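Local atomic coordinates of serine repeat antigen 5 (Plasmodium falciparum, PDB entry 6X42), a protein that probably acts as a pseudoprotease of the papain family in the malaria parasite, made as a zymogen-like precursor. Residues K59-T64 with V275-D280. Sequence-based numbering, arbitrary orientation.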
loop_
_atom_site.group_PDB
_atom_site.type_symbol
_atom_site.label_atom_id
_atom_site.label_comp_id
_atom_site.label_asym_id
_atom_site.label_seq_id
_atom_site.Cartn_x
_atom_site.Cartn_y
_atom_site.Cartn_z
ATOM N N LYS A 59 3.289 -4.703 -2.962
ATOM C CA LYS A 59 4.743 -4.802 -2.992
ATOM C C LYS A 59 5.389 -3.637 -2.251
ATOM O O LYS A 59 6.436 -3.806 -1.608
ATOM C CB LYS A 59 5.272 -4.939 -4.426
ATOM C CG LYS A 59 5.521 -3.631 -5.150
ATOM C CD LYS A 59 5.891 -3.839 -6.631
ATOM C CE LYS A 59 6.321 -2.559 -7.291
ATOM N NZ LYS A 59 7.742 -2.238 -6.995
ATOM N N TYR A 60 4.787 -2.444 -2.331
ATOM C CA TYR A 60 5.335 -1.307 -1.600
ATOM C C TYR A 60 5.288 -1.550 -0.094
ATOM O O TYR A 60 6.212 -1.186 0.628
ATOM C CB TYR A 60 4.601 -0.027 -1.960
ATOM C CG TYR A 60 5.067 1.183 -1.192
ATOM C CD1 TYR A 60 6.214 1.893 -1.568
ATOM C CD2 TYR A 60 4.392 1.598 -0.052
ATOM C CE1 TYR A 60 6.625 3.020 -0.869
ATOM C CE2 TYR A 60 4.791 2.711 0.650
ATOM C CZ TYR A 60 5.906 3.422 0.251
ATOM O OH TYR A 60 6.251 4.547 0.975
ATOM N N HIS A 61 4.217 -2.176 0.390
ATOM C CA HIS A 61 4.128 -2.533 1.803
ATOM C C HIS A 61 5.277 -3.458 2.209
ATOM O O HIS A 61 5.885 -3.257 3.263
ATOM C CB HIS A 61 2.739 -3.122 2.064
ATOM C CG HIS A 61 2.443 -3.455 3.498
ATOM N ND1 HIS A 61 2.546 -2.552 4.532
ATOM C CD2 HIS A 61 1.977 -4.597 4.055
ATOM C CE1 HIS A 61 2.194 -3.145 5.665
ATOM N NE2 HIS A 61 1.815 -4.377 5.399
ATOM N N LEU A 62 5.620 -4.444 1.373
ATOM C CA LEU A 62 6.799 -5.262 1.649
ATOM C C LEU A 62 8.090 -4.454 1.542
ATOM O O LEU A 62 9.027 -4.679 2.323
ATOM C CB LEU A 62 6.855 -6.471 0.719
ATOM C CG LEU A 62 5.875 -7.602 0.944
ATOM C CD1 LEU A 62 6.199 -8.750 -0.013
ATOM C CD2 LEU A 62 5.946 -8.088 2.396
ATOM N N GLU A 63 8.173 -3.528 0.577
ATOM C CA GLU A 63 9.364 -2.674 0.459
ATOM C C GLU A 63 9.567 -1.816 1.718
ATOM O O GLU A 63 10.702 -1.652 2.185
ATOM C CB GLU A 63 9.294 -1.797 -0.799
ATOM C CG GLU A 63 9.392 -2.625 -2.090
ATOM C CD GLU A 63 8.827 -1.936 -3.332
ATOM O OE1 GLU A 63 8.334 -0.783 -3.219
ATOM O OE2 GLU A 63 8.882 -2.554 -4.430
ATOM N N THR A 64 8.488 -1.271 2.301
ATOM C CA THR A 64 8.683 -0.470 3.516
ATOM C C THR A 64 9.030 -1.358 4.700
ATOM O O THR A 64 9.829 -0.963 5.551
ATOM C CB THR A 64 7.511 0.478 3.830
ATOM O OG1 THR A 64 6.328 -0.235 4.231
ATOM C CG2 THR A 64 7.166 1.371 2.639
ATOM N N VAL A 275 -5.124 -3.133 4.807
ATOM C CA VAL A 275 -4.547 -4.464 4.921
ATOM C C VAL A 275 -3.098 -4.336 5.368
ATOM O O VAL A 275 -2.351 -3.482 4.870
ATOM C CB VAL A 275 -4.640 -5.255 3.597
ATOM C CG1 VAL A 275 -4.034 -6.639 3.730
ATOM C CG2 VAL A 275 -6.066 -5.354 3.133
ATOM N N ILE A 276 -2.702 -5.201 6.297
ATOM C CA ILE A 276 -1.314 -5.349 6.717
ATOM C C ILE A 276 -0.882 -6.794 6.500
ATOM O O ILE A 276 -1.690 -7.725 6.587
ATOM C CB ILE A 276 -1.041 -4.912 8.168
ATOM C CG1 ILE A 276 -1.783 -5.774 9.158
ATOM C CG2 ILE A 276 -1.440 -3.462 8.359
ATOM C CD1 ILE A 276 -1.345 -5.545 10.591
ATOM N N PHE A 277 0.391 -6.963 6.144
ATOM C CA PHE A 277 0.987 -8.278 5.980
ATOM C C PHE A 277 1.726 -8.669 7.249
ATOM O O PHE A 277 2.449 -7.850 7.834
ATOM C CB PHE A 277 1.942 -8.283 4.802
ATOM C CG PHE A 277 1.277 -8.181 3.440
ATOM C CD1 PHE A 277 -0.065 -8.478 3.237
ATOM C CD2 PHE A 277 2.037 -7.814 2.332
ATOM C CE1 PHE A 277 -0.620 -8.395 1.966
ATOM C CE2 PHE A 277 1.473 -7.742 1.057
ATOM C CZ PHE A 277 0.159 -8.043 0.881
ATOM N N ASN A 278 1.560 -9.922 7.653
ATOM C CA ASN A 278 2.199 -10.461 8.851
ATOM C C ASN A 278 3.345 -11.359 8.401
ATOM O O ASN A 278 3.125 -12.491 7.969
ATOM C CB ASN A 278 1.159 -11.211 9.658
ATOM C CG ASN A 278 -0.029 -10.343 10.020
ATOM O OD1 ASN A 278 0.135 -9.210 10.464
ATOM N ND2 ASN A 278 -1.228 -10.857 9.809
ATOM N N VAL A 279 4.569 -10.835 8.471
ATOM C CA VAL A 279 5.735 -11.547 7.962
ATOM C C VAL A 279 6.851 -11.577 8.997
ATOM O O VAL A 279 6.965 -10.699 9.855
ATOM C CB VAL A 279 6.245 -10.930 6.648
ATOM C CG1 VAL A 279 5.128 -10.899 5.606
ATOM C CG2 VAL A 279 6.783 -9.541 6.913
ATOM N N ASP A 280 7.669 -12.619 8.920
ATOM C CA ASP A 280 8.913 -12.702 9.672
ATOM C C ASP A 280 10.044 -12.417 8.699
ATOM O O ASP A 280 10.110 -13.018 7.619
ATOM C CB ASP A 280 9.102 -14.082 10.311
ATOM C CG ASP A 280 10.463 -14.236 11.003
#
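The imidazole of H61 accepts a hydrogen bond from the backbone amide of F277, a worked example of a helix side chain accepting a backbone amide of a strand. F277 N lies 3.0 Å from H61 NE2, close to the ring plane. The N-H...N angle of 168° makes the bond nearly straight. CG of H61 stands anti to the backbone N (chi1 -176°), which carries the ring off the helix toward the strand. The same imidazole turns an edge to the phenyl face of F277 in an offset edge-to-face pair, with centroids 5.3 Å apart and planes at 61°; H61 CD2 comes within 3.6 Å of F277 CD2. I276 CA, two bonds along the chain from F277 N, lies obliquely near H61 NE2, 3.5 Å away. L62 extends the contact as hydrocarbon: its CD2 methyl meets the edge of the phenyl ring, 3.9 Å from F277 CD2, and lies 4.3 Å from V279 CG1.

Further out, S188 hydrogen-bonds through OG to H61 ND1 and also to T64 OG1, so the imidazole is held at both nitrogens. I190 of strand 189-193 packs against H61 and F277, while P99 and L103 of helix 99-109 touch the phenyl ring and F102 and I106 touch L62. The contact therefore joins helix 53-68, the central helix of the papain fold's helical domain, to strand 273-280 of the sheet domain, deep in the protein; in active relatives that helix carries the catalytic cysteine at its N-terminal end. Because NE2 receives an N-H, it must offer a lone pair, which is consistent with a neutral imidazole protonated at ND1 and donating to S188; a backbone amide is satisfied within an otherwise largely apolar interface.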